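PDB 5L1A: DUF5638 domain-containing protein from Legionella pneumophila subsp. pneumophila, which is of unknown function but is probably a membrane protein, of which this chain is the helical N-terminal half. Local coordinates for residues Y44-A49 / E64-F69; Q37-I42 / A104-V109; P3-A8 / N51-E56. One frame throughout, in Å; residues are numbered along the deposited sequence.

Interaction 1. Residues Y44-A49 / E64-F69. With I3C (5-amino-2,4,6-triiodobenzene-1,3-dicarboxylic acid), chain E; I3C (5-amino-2,4,6-triiodobenzene-1,3-dicarboxylic acid), chain B.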
loop_
_atom_site.group_PDB
_atom_site.type_symbol
_atom_site.label_atom_id
_atom_site.label_comp_id
_atom_site.label_asym_id
_atom_site.label_seq_id
_atom_site.Cartn_x
_atom_site.Cartn_y
_atom_site.Cartn_z
ATOM N N TYR A 44 -2.760 6.852 -2.881
ATOM C CA TYR A 44 -2.066 8.127 -2.760
ATOM C C TYR A 44 -0.953 8.060 -1.720
ATOM O O TYR A 44 0.111 8.656 -1.919
ATOM C CB TYR A 44 -3.070 9.225 -2.415
ATOM C CG TYR A 44 -2.455 10.572 -2.123
ATOM C CD1 TYR A 44 -2.115 11.442 -3.154
ATOM C CD2 TYR A 44 -2.223 10.979 -0.817
ATOM C CE1 TYR A 44 -1.554 12.677 -2.887
ATOM C CE2 TYR A 44 -1.666 12.205 -0.542
ATOM C CZ TYR A 44 -1.332 13.051 -1.578
ATOM O OH TYR A 44 -0.779 14.279 -1.297
ATOM N N PHE A 45 -1.169 7.326 -0.625
ATOM C CA PHE A 45 -0.163 7.238 0.433
ATOM C C PHE A 45 1.133 6.604 -0.071
ATOM O O PHE A 45 2.226 7.116 0.189
ATOM C CB PHE A 45 -0.720 6.451 1.621
ATOM C CG PHE A 45 0.310 6.108 2.660
ATOM C CD1 PHE A 45 0.690 7.037 3.608
ATOM C CD2 PHE A 45 0.896 4.852 2.691
ATOM C CE1 PHE A 45 1.638 6.724 4.563
ATOM C CE2 PHE A 45 1.846 4.535 3.646
ATOM C CZ PHE A 45 2.215 5.472 4.581
ATOM N N TYR A 46 1.033 5.485 -0.785
ATOM C CA TYR A 46 2.244 4.785 -1.196
ATOM C C TYR A 46 2.897 5.444 -2.403
ATOM O O TYR A 46 4.126 5.553 -2.462
ATOM C CB TYR A 46 1.935 3.317 -1.486
ATOM C CG TYR A 46 1.633 2.522 -0.245
ATOM C CD1 TYR A 46 2.650 2.137 0.617
ATOM C CD2 TYR A 46 0.334 2.160 0.071
ATOM C CE1 TYR A 46 2.379 1.407 1.762
ATOM C CE2 TYR A 46 0.050 1.428 1.210
ATOM C CZ TYR A 46 1.075 1.054 2.052
ATOM O OH TYR A 46 0.796 0.330 3.190
ATOM N N ASN A 47 2.094 5.891 -3.369
ATOM C CA ASN A 47 2.652 6.582 -4.527
ATOM C C ASN A 47 3.333 7.886 -4.127
ATOM O O ASN A 47 4.438 8.178 -4.596
ATOM C CB ASN A 47 1.558 6.829 -5.564
ATOM C CG ASN A 47 1.312 5.615 -6.449
ATOM O OD1 ASN A 47 1.981 5.435 -7.464
ATOM N ND2 ASN A 47 0.355 4.778 -6.064
ATOM N N SER A 48 2.699 8.680 -3.255
ATOM C CA SER A 48 3.329 9.920 -2.809
ATOM C C SER A 48 4.592 9.649 -2.009
ATOM O O SER A 48 5.549 10.425 -2.086
ATOM C CB SER A 48 2.362 10.754 -1.967
ATOM O OG SER A 48 1.201 11.102 -2.699
ATOM N N ALA A 49 4.612 8.565 -1.230
ATOM C CA ALA A 49 5.800 8.258 -0.442
ATOM C C ALA A 49 6.969 7.867 -1.335
ATOM O O ALA A 49 8.122 8.190 -1.030
ATOM C CB ALA A 49 5.499 7.149 0.565
ATOM N N GLU A 64 8.713 -2.105 -1.574
ATOM C CA GLU A 64 8.544 -3.333 -0.806
ATOM C C GLU A 64 7.419 -3.201 0.214
ATOM O O GLU A 64 6.669 -4.156 0.445
ATOM C CB GLU A 64 9.855 -3.704 -0.113
ATOM C CG GLU A 64 10.935 -4.181 -1.063
ATOM C CD GLU A 64 12.284 -4.335 -0.388
ATOM O OE1 GLU A 64 12.424 -3.923 0.782
ATOM O OE2 GLU A 64 13.210 -4.870 -1.033
ATOM N N GLU A 65 7.288 -2.028 0.836
ATOM C CA GLU A 65 6.236 -1.837 1.829
ATOM C C GLU A 65 4.857 -1.896 1.185
ATOM O O GLU A 65 3.922 -2.465 1.757
ATOM C CB GLU A 65 6.434 -0.508 2.558
ATOM C CG GLU A 65 5.439 -0.260 3.676
ATOM C CD GLU A 65 5.316 1.209 4.026
ATOM O OE1 GLU A 65 5.744 2.046 3.205
ATOM O OE2 GLU A 65 4.791 1.527 5.116
ATOM N N TYR A 66 4.717 -1.309 -0.004
ATOM C CA TYR A 66 3.462 -1.393 -0.743
ATOM C C TYR A 66 3.155 -2.834 -1.141
ATOM O O TYR A 66 1.996 -3.267 -1.106
ATOM C CB TYR A 66 3.544 -0.495 -1.978
ATOM C CG TYR A 66 2.224 -0.093 -2.593
ATOM C CD1 TYR A 66 1.013 -0.450 -2.013
ATOM C CD2 TYR A 66 2.194 0.647 -3.767
ATOM C CE1 TYR A 66 -0.193 -0.075 -2.590
ATOM C CE2 TYR A 66 1.002 1.026 -4.349
ATOM C CZ TYR A 66 -0.188 0.662 -3.761
ATOM O OH TYR A 66 -1.373 1.043 -4.349
ATOM N N GLU A 67 4.186 -3.594 -1.513
ATOM C CA GLU A 67 3.975 -4.979 -1.926
ATOM C C GLU A 67 3.525 -5.850 -0.761
ATOM O O GLU A 67 2.634 -6.694 -0.921
ATOM C CB GLU A 67 5.254 -5.533 -2.551
ATOM C CG GLU A 67 5.542 -4.961 -3.915
ATOM C CD GLU A 67 6.988 -5.115 -4.316
ATOM O OE1 GLU A 67 7.827 -5.405 -3.440
ATOM O OE2 GLU A 67 7.285 -4.946 -5.513
ATOM N N ASN A 68 4.133 -5.671 0.413
ATOM C CA ASN A 68 3.689 -6.409 1.592
ATOM C C ASN A 68 2.260 -6.036 1.962
ATOM O O ASN A 68 1.476 -6.896 2.380
ATOM C CB ASN A 68 4.630 -6.148 2.771
ATOM C CG ASN A 68 6.019 -6.716 2.549
ATOM O OD1 ASN A 68 6.183 -7.765 1.927
ATOM N ND2 ASN A 68 7.028 -6.021 3.062
ATOM N N PHE A 69 1.903 -4.758 1.815
ATOM C CA PHE A 69 0.527 -4.344 2.071
ATOM C C PHE A 69 -0.443 -5.045 1.128
ATOM O O PHE A 69 -1.526 -5.470 1.545
ATOM C CB PHE A 69 0.401 -2.824 1.942
ATOM C CG PHE A 69 -1.021 -2.330 1.903
ATOM C CD1 PHE A 69 -1.740 -2.147 3.073
ATOM C CD2 PHE A 69 -1.636 -2.036 0.692
ATOM C CE1 PHE A 69 -3.051 -1.687 3.037
ATOM C CE2 PHE A 69 -2.943 -1.578 0.652
ATOM C CZ PHE A 69 -3.649 -1.400 1.826
HETATM I I3 I3C E . 8.658 2.817 4.148
HETATM I I2 I3C E . 5.252 8.090 4.093
HETATM I I1 I3C E . 9.787 7.325 8.161
HETATM O O8 I3C E . 11.253 4.614 6.220
HETATM O O9 I3C E . 9.812 3.617 7.525
HETATM C C10 I3C E . 7.245 8.765 6.536
HETATM N N13 I3C E . 6.346 5.055 3.256
HETATM C C1 I3C E . 8.974 5.251 6.020
HETATM C C6 I3C E . 8.181 4.717 4.883
HETATM C C5 I3C E . 7.076 5.532 4.295
HETATM C C4 I3C E . 6.777 6.880 4.855
HETATM C C3 I3C E . 7.572 7.408 5.987
HETATM C C2 I3C E . 8.665 6.592 6.568
HETATM C C7 I3C E . 10.084 4.441 6.624
HETATM O O11 I3C E . 6.339 8.857 7.393
HETATM O O12 I3C E . 7.873 9.764 6.125
HETATM I I3 I3C B . 12.332 -4.878 8.088
HETATM I I2 I3C B . 6.321 -6.014 7.544
HETATM I I1 I3C B . 8.524 -0.488 6.035
HETATM O O8 I3C B . 12.005 -1.909 5.887
HETATM O O9 I3C B . 11.640 -1.181 7.922
HETATM C C10 I3C B . 6.323 -2.877 6.500
HETATM N N13 I3C B . 9.466 -6.446 8.172
HETATM C C1 I3C B . 10.207 -2.867 7.089
HETATM C C6 I3C B . 10.416 -4.247 7.583
HETATM C C5 I3C B . 9.279 -5.182 7.721
HETATM C C4 I3C B . 7.928 -4.715 7.357
HETATM C C3 I3C B . 7.700 -3.342 6.863
HETATM C C2 I3C B . 8.845 -2.423 6.731
HETATM C C7 I3C B . 11.361 -1.925 6.958
HETATM O O11 I3C B . 5.888 -3.127 5.357
HETATM O O12 I3C B . 5.651 -2.255 7.355
#

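Interaction 2. Residues Q37-I42 / A104-V109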
loop_
_atom_site.group_PDB
_atom_site.type_symbol
_atom_site.label_atom_id
_atom_site.label_comp_id
_atom_site.label_asym_id
_atom_site.label_seq_id
_atom_site.Cartn_x
_atom_site.Cartn_y
_atom_site.Cartn_z
ATOM N N GLN A 37 -12.996 6.233 -1.718
ATOM C CA GLN A 37 -12.167 7.295 -1.155
ATOM C C GLN A 37 -11.067 6.720 -0.273
ATOM O O GLN A 37 -9.941 7.232 -0.261
ATOM C CB GLN A 37 -13.026 8.284 -0.369
ATOM C CG GLN A 37 -14.008 9.058 -1.222
ATOM C CD GLN A 37 -13.332 9.957 -2.241
ATOM O OE1 GLN A 37 -12.308 10.582 -1.958
ATOM N NE2 GLN A 37 -13.904 10.025 -3.438
ATOM N N GLN A 38 -11.374 5.656 0.470
ATOM C CA GLN A 38 -10.347 5.000 1.273
ATOM C C GLN A 38 -9.346 4.269 0.388
ATOM O O GLN A 38 -8.141 4.277 0.664
ATOM C CB GLN A 38 -11.000 4.043 2.270
ATOM C CG GLN A 38 -11.929 4.740 3.252
ATOM C CD GLN A 38 -12.728 3.766 4.095
ATOM O OE1 GLN A 38 -13.015 2.648 3.669
ATOM N NE2 GLN A 38 -13.091 4.188 5.301
ATOM N N LEU A 39 -9.829 3.639 -0.687
ATOM C CA LEU A 39 -8.935 2.994 -1.640
ATOM C C LEU A 39 -7.997 4.008 -2.287
ATOM O O LEU A 39 -6.789 3.768 -2.394
ATOM C CB LEU A 39 -9.750 2.258 -2.703
ATOM C CG LEU A 39 -8.952 1.617 -3.838
ATOM C CD1 LEU A 39 -8.023 0.545 -3.294
ATOM C CD2 LEU A 39 -9.883 1.042 -4.888
ATOM N N ASN A 40 -8.539 5.149 -2.725
ATOM C CA ASN A 40 -7.705 6.187 -3.321
ATOM C C ASN A 40 -6.743 6.787 -2.308
ATOM O O ASN A 40 -5.638 7.196 -2.675
ATOM C CB ASN A 40 -8.576 7.287 -3.928
ATOM C CG ASN A 40 -9.173 6.889 -5.258
ATOM O OD1 ASN A 40 -8.543 7.047 -6.303
ATOM N ND2 ASN A 40 -10.396 6.374 -5.229
ATOM N N GLN A 41 -7.149 6.864 -1.041
ATOM C CA GLN A 41 -6.253 7.361 -0.004
ATOM C C GLN A 41 -5.054 6.436 0.171
ATOM O O GLN A 41 -3.916 6.899 0.318
ATOM C CB GLN A 41 -7.026 7.514 1.307
ATOM C CG GLN A 41 -6.259 8.134 2.462
ATOM C CD GLN A 41 -7.134 8.328 3.693
ATOM O OE1 GLN A 41 -7.873 7.427 4.095
ATOM N NE2 GLN A 41 -7.062 9.511 4.288
ATOM N N ILE A 42 -5.291 5.124 0.141
ATOM C CA ILE A 42 -4.205 4.158 0.269
ATOM C C ILE A 42 -3.227 4.298 -0.888
ATOM O O ILE A 42 -2.006 4.344 -0.689
ATOM C CB ILE A 42 -4.769 2.728 0.356
ATOM C CG1 ILE A 42 -5.312 2.451 1.760
ATOM C CG2 ILE A 42 -3.706 1.715 -0.020
ATOM C CD1 ILE A 42 -4.258 2.540 2.849
ATOM N N ALA A 104 -5.059 0.332 9.095
ATOM C CA ALA A 104 -5.890 -0.536 9.923
ATOM C C ALA A 104 -7.349 -0.471 9.497
ATOM O O ALA A 104 -8.034 -1.500 9.450
ATOM C CB ALA A 104 -5.747 -0.157 11.397
ATOM N N ASN A 105 -7.843 0.728 9.183
ATOM C CA ASN A 105 -9.220 0.858 8.717
ATOM C C ASN A 105 -9.430 0.119 7.401
ATOM O O ASN A 105 -10.471 -0.515 7.197
ATOM C CB ASN A 105 -9.590 2.335 8.571
ATOM C CG ASN A 105 -10.960 2.535 7.944
ATOM O OD1 ASN A 105 -11.089 2.639 6.723
ATOM N ND2 ASN A 105 -11.992 2.595 8.780
ATOM N N PHE A 106 -8.448 0.176 6.495
ATOM C CA PHE A 106 -8.616 -0.502 5.214
ATOM C C PHE A 106 -8.631 -2.019 5.377
ATOM O O PHE A 106 -9.350 -2.710 4.647
ATOM C CB PHE A 106 -7.522 -0.079 4.233
ATOM C CG PHE A 106 -7.792 -0.490 2.806
ATOM C CD1 PHE A 106 -8.649 0.254 2.005
ATOM C CD2 PHE A 106 -7.189 -1.617 2.267
ATOM C CE1 PHE A 106 -8.900 -0.120 0.696
ATOM C CE2 PHE A 106 -7.434 -2.001 0.956
ATOM C CZ PHE A 106 -8.292 -1.250 0.169
ATOM N N PHE A 107 -7.869 -2.554 6.334
ATOM C CA PHE A 107 -7.918 -3.991 6.590
ATOM C C PHE A 107 -9.286 -4.418 7.103
ATOM O O PHE A 107 -9.841 -5.424 6.645
ATOM C CB PHE A 107 -6.831 -4.391 7.585
ATOM C CG PHE A 107 -5.463 -4.415 6.994
ATOM C CD1 PHE A 107 -5.286 -4.735 5.661
ATOM C CD2 PHE A 107 -4.354 -4.110 7.761
ATOM C CE1 PHE A 107 -4.025 -4.758 5.100
ATOM C CE2 PHE A 107 -3.086 -4.131 7.208
ATOM C CZ PHE A 107 -2.920 -4.456 5.875
ATOM N N LYS A 108 -9.844 -3.668 8.053
ATOM C CA LYS A 108 -11.160 -4.005 8.579
ATOM C C LYS A 108 -12.252 -3.872 7.526
ATOM O O LYS A 108 -13.273 -4.560 7.618
ATOM C CB LYS A 108 -11.478 -3.126 9.787
ATOM C CG LYS A 108 -10.396 -3.153 10.857
ATOM C CD LYS A 108 -10.900 -2.626 12.187
ATOM C CE LYS A 108 -11.730 -3.673 12.914
ATOM N NZ LYS A 108 -10.902 -4.842 13.332
ATOM N N VAL A 109 -12.055 -3.015 6.524
ATOM C CA VAL A 109 -13.025 -2.898 5.439
ATOM C C VAL A 109 -13.044 -4.171 4.600
ATOM O O VAL A 109 -14.110 -4.681 4.235
ATOM C CB VAL A 109 -12.711 -1.665 4.574
ATOM C CG1 VAL A 109 -13.425 -1.768 3.255
ATOM C CG2 VAL A 109 -13.104 -0.391 5.301
#

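Interaction 3. Residues P3-A8 / N51-E56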
loop_
_atom_site.group_PDB
_atom_site.type_symbol
_atom_site.label_atom_id
_atom_site.label_comp_id
_atom_site.label_asym_id
_atom_site.label_seq_id
_atom_site.Cartn_x
_atom_site.Cartn_y
_atom_site.Cartn_z
ATOM N N PRO A 3 10.735 10.479 -9.235
ATOM C CA PRO A 3 12.113 10.719 -8.791
ATOM C C PRO A 3 13.084 10.543 -9.948
ATOM O O PRO A 3 12.840 9.776 -10.882
ATOM C CB PRO A 3 12.332 9.660 -7.705
ATOM C CG PRO A 3 10.978 9.326 -7.230
ATOM C CD PRO A 3 10.103 9.410 -8.439
ATOM N N SER A 4 14.202 11.262 -9.878
ATOM C CA SER A 4 15.128 11.350 -10.999
ATOM C C SER A 4 16.395 10.523 -10.814
ATOM O O SER A 4 17.284 10.588 -11.669
ATOM C CB SER A 4 15.506 12.812 -11.251
ATOM O OG SER A 4 16.128 13.374 -10.111
ATOM N N TYR A 5 16.509 9.750 -9.737
ATOM C CA TYR A 5 17.702 8.932 -9.595
ATOM C C TYR A 5 17.626 7.719 -10.519
ATOM O O TYR A 5 16.552 7.315 -10.975
ATOM C CB TYR A 5 17.907 8.496 -8.141
ATOM C CG TYR A 5 16.708 7.854 -7.474
ATOM C CD1 TYR A 5 16.386 6.523 -7.705
ATOM C CD2 TYR A 5 15.918 8.573 -6.589
ATOM C CE1 TYR A 5 15.303 5.935 -7.093
ATOM C CE2 TYR A 5 14.832 7.991 -5.968
ATOM C CZ TYR A 5 14.528 6.672 -6.225
ATOM O OH TYR A 5 13.445 6.088 -5.609
ATOM N N ASN A 6 18.797 7.149 -10.803
ATOM C CA ASN A 6 18.885 6.020 -11.720
ATOM C C ASN A 6 17.992 4.874 -11.266
ATOM O O ASN A 6 17.884 4.584 -10.070
ATOM C CB ASN A 6 20.331 5.532 -11.827
ATOM C CG ASN A 6 21.146 6.339 -12.813
ATOM O OD1 ASN A 6 20.788 7.463 -13.164
ATOM N ND2 ASN A 6 22.254 5.766 -13.269
ATOM N N ASN A 7 17.340 4.232 -12.235
ATOM C CA ASN A 7 16.551 3.014 -12.064
ATOM C C ASN A 7 15.258 3.235 -11.291
ATOM O O ASN A 7 14.591 2.261 -10.925
ATOM C CB ASN A 7 17.375 1.910 -11.393
ATOM C CG ASN A 7 18.667 1.635 -12.129
ATOM O OD1 ASN A 7 18.692 1.595 -13.361
ATOM N ND2 ASN A 7 19.751 1.462 -11.384
ATOM N N ALA A 8 14.875 4.487 -11.037
ATOM C CA ALA A 8 13.571 4.740 -10.439
ATOM C C ALA A 8 12.441 4.243 -11.334
ATOM O O ALA A 8 11.399 3.811 -10.833
ATOM C CB ALA A 8 13.406 6.232 -10.150
ATOM N N ASN A 51 7.403 8.936 -4.520
ATOM C CA ASN A 51 7.820 10.126 -5.251
ATOM C C ASN A 51 8.650 11.075 -4.398
ATOM O O ASN A 51 9.350 11.929 -4.950
ATOM C CB ASN A 51 6.601 10.871 -5.796
ATOM C CG ASN A 51 5.803 10.045 -6.778
ATOM O OD1 ASN A 51 6.334 9.155 -7.443
ATOM N ND2 ASN A 51 4.513 10.342 -6.881
ATOM N N LYS A 52 8.577 10.963 -3.075
ATOM C CA LYS A 52 9.399 11.788 -2.203
ATOM C C LYS A 52 10.770 11.184 -1.939
ATOM O O LYS A 52 11.636 11.876 -1.397
ATOM C CB LYS A 52 8.682 12.033 -0.870
ATOM C CG LYS A 52 7.449 12.919 -0.978
ATOM C CD LYS A 52 6.722 13.035 0.358
ATOM C CE LYS A 52 6.230 11.677 0.842
ATOM N NZ LYS A 52 5.375 11.776 2.057
ATOM N N THR A 53 10.986 9.920 -2.299
ATOM C CA THR A 53 12.291 9.310 -2.107
ATOM C C THR A 53 13.326 9.998 -2.990
ATOM O O THR A 53 13.014 10.511 -4.069
ATOM C CB THR A 53 12.243 7.811 -2.416
ATOM O OG1 THR A 53 11.931 7.610 -3.799
ATOM C CG2 THR A 53 11.193 7.126 -1.561
ATOM N N GLU A 54 14.568 10.019 -2.515
ATOM C CA GLU A 54 15.643 10.710 -3.212
ATOM C C GLU A 54 16.819 9.806 -3.551
ATOM O O GLU A 54 17.750 10.258 -4.227
ATOM C CB GLU A 54 16.130 11.900 -2.378
ATOM C CG GLU A 54 15.000 12.778 -1.877
ATOM C CD GLU A 54 15.489 14.075 -1.281
ATOM O OE1 GLU A 54 16.287 14.771 -1.944
ATOM O OE2 GLU A 54 15.082 14.392 -0.144
ATOM N N ASN A 55 16.802 8.553 -3.105
ATOM C CA ASN A 55 17.815 7.567 -3.449
ATOM C C ASN A 55 17.123 6.227 -3.640
ATOM O O ASN A 55 15.991 6.025 -3.194
ATOM C CB ASN A 55 18.893 7.463 -2.367
ATOM C CG ASN A 55 18.346 6.941 -1.059
ATOM O OD1 ASN A 55 18.269 5.731 -0.846
ATOM N ND2 ASN A 55 17.946 7.850 -0.180
ATOM N N GLU A 56 17.825 5.298 -4.295
ATOM C CA GLU A 56 17.200 4.038 -4.687
ATOM C C GLU A 56 16.869 3.156 -3.488
ATOM O O GLU A 56 15.909 2.378 -3.544
ATOM C CB GLU A 56 18.101 3.283 -5.667
ATOM C CG GLU A 56 17.429 2.084 -6.322
ATOM C CD GLU A 56 18.321 1.373 -7.322
ATOM O OE1 GLU A 56 19.376 1.933 -7.690
ATOM O OE2 GLU A 56 17.963 0.251 -7.737
#

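Interaction 1. Residues Y44-A49 / E64-F69
Tyr46 and Tyr66 stack in a buried, largely aromatic contact between helix 33-51 and helix 56-77, close to the centre of the chain. The segment axes are nearly antiparallel, at 162° and 10.4 Å apart, and no hydrogen bond joins the two segments. The two tyrosine rings form an offset stack, their planes 7° apart and their centroids 4.4 Å apart. The offset brings CB of Tyr46 over the Tyr66 ring, a CH-pi contact 3.6 Å from the centroid, and Tyr66 CA in turn lies over the Tyr46 ring. Tyr46 reaches this place because its CG stands opposite the carbonyl carbon, beside the backbone N (chi1 -71°). Phe45 CD2 sits above the centre of the other Tyr46 face, so the ring is sandwiched. At the ring edge, in its plane, CE1 of Tyr46 meets CD of Glu65 at 3.7 Å, with the carboxylate turned almost perpendicular. The far end of the ring rests on Phe69, where OH of Tyr46 lies 3.4 Å from CB of Phe69 and the two rings meet obliquely. Tyr66 OH is hydrogen-bonded to OD1 of Asp19, which ties in helix 8-25. On the ligand side, OE1 of Glu65 accepts a bent hydrogen bond of 3.1 Å from N13 of the chain E triiodo compound, which also touches Phe45 and Ala49. CG of Glu65 lies 3.4 Å from O11 of the second copy, chain B. Together Tyr46, Tyr66 and Phe69 form an aromatic cluster in the interior of an antiparallel helical bundle.

Interaction 2. Residues Q37-I42 / A104-V109
Phe106 packs against Leu39 and Ile42 at the inner side of this contact, while Gln38, Asn105 and Val109 meet at its looser, partly exposed side. The segment axes, on helix 33-51 and helix 97-110, approach to 10.6 Å and run at 134°, well away from antiparallel. On the tight side the phenyl ring is the inserted group. Its CG lies opposite the backbone N (chi1 -167°), which swings the ring from the flank of helix 97-110 across to the other helix. There CG1 of Ile42 lies over one face of the ring, 4.0 Å from Phe106 CG. CZ of Phe106 meets CD1 of Leu39 at 3.9 Å, and its neighbour CE1 reaches the backbone, also 3.9 Å from CA of Leu39. Further helices close around this patch: Leu22 of helix 8-25 touches both Leu39 and Ile42, and Val73 of helix 56-77 touches Phe106. The contact therefore belongs to the apolar interior of an all-helical bundle, where one aromatic side chain packs between two helices that cross at a wide angle. Toward the outside the character changes from apolar to polar. NE2 of Gln38 comes within 2.9 Å of OD1 of Asn105, but the angle is too poor for a hydrogen bond. The two side chains cross at about a right angle, and their amide planes are 76° apart. Beyond CG the Gln38 chain is extended, which carries OE1 on to CG2 of Val109 at 3.5 Å, a plain touch between an amide oxygen and a methyl group. Next to Asn105, Ala104 is in contact with one of the bound triiodo compounds.

Interaction 3. Residues P3-A8 / N51-E56
The two loops run alongside each other without regular secondary structure, CA of Pro3 lying 5.6 Å from CA of Asn51, and CA of Tyr5 6.3 Å from CA of Asn55. From Tyr5 to Ala8 the first loop makes a type II beta turn, closed by the backbone hydrogen bond from Ala8 N to Tyr5 O, with Asn7 at positive phi (70°). Tyr5 carries the contact. Its CG sits between the backbone N and the carbonyl carbon (chi1 51°), which lays the ring over the peptide link of Asn55 and Glu56: Asn55 C is above the ring centre and Glu56 N nearer the rim. On the same face O of Asn55 lies 3.4 Å from CZ of Tyr5, and CA of Glu56 is 3.6 Å from CE1 of Tyr5. Thr53 O is at the ring edge, in its plane. The hydroxyl then reaches past the backbone, Tyr5 OH donating to Thr53 OG1 at 2.8 Å. That threonine oxygen is itself hydrogen-bonded to Phe50 O, so the tyrosine is linked through the threonine to the C-terminal part of helix 33-51. Both loops lead into helices. Asn7 holds the N-cap position of helix 8-25 without a side-chain capping bond, whereas Asn55 is the N-cap of helix 56-77 and its side chain does cap a backbone N; Asp58 is a further partner of its ND2. Pro3 adds an apolar touch at the other end, its CG 3.8 Å from CA of Asn51. At the turn, ND2 of Asn7 stays 3.7 Å from OE1 of Glu56, too long for a hydrogen bond, the extended glutamate presenting its carboxylate at 69° to the amide plane.

Following the chain from the N terminus, interaction 3 is the first to open, joining the segment before helix 8-25 to the connection between helix 33-51 and helix 56-77. Before it closes, helix 33-51 opens interaction 2 and then interaction 1. Interaction 1 closes on helix 56-77 after 14 intervening residues, most of them helical, nested within the long loop that interaction 2 closes on helix 97-110. Interaction 3 crosses both others. Interactions 1 and 2 share helix 33-51 and touch through Phe69, which packs on Ile42, Phe106 and Phe107. Interaction 3 lies at the surface, on the opposite side of the chain centre from interaction 2, with nearest atoms about 11 Å apart.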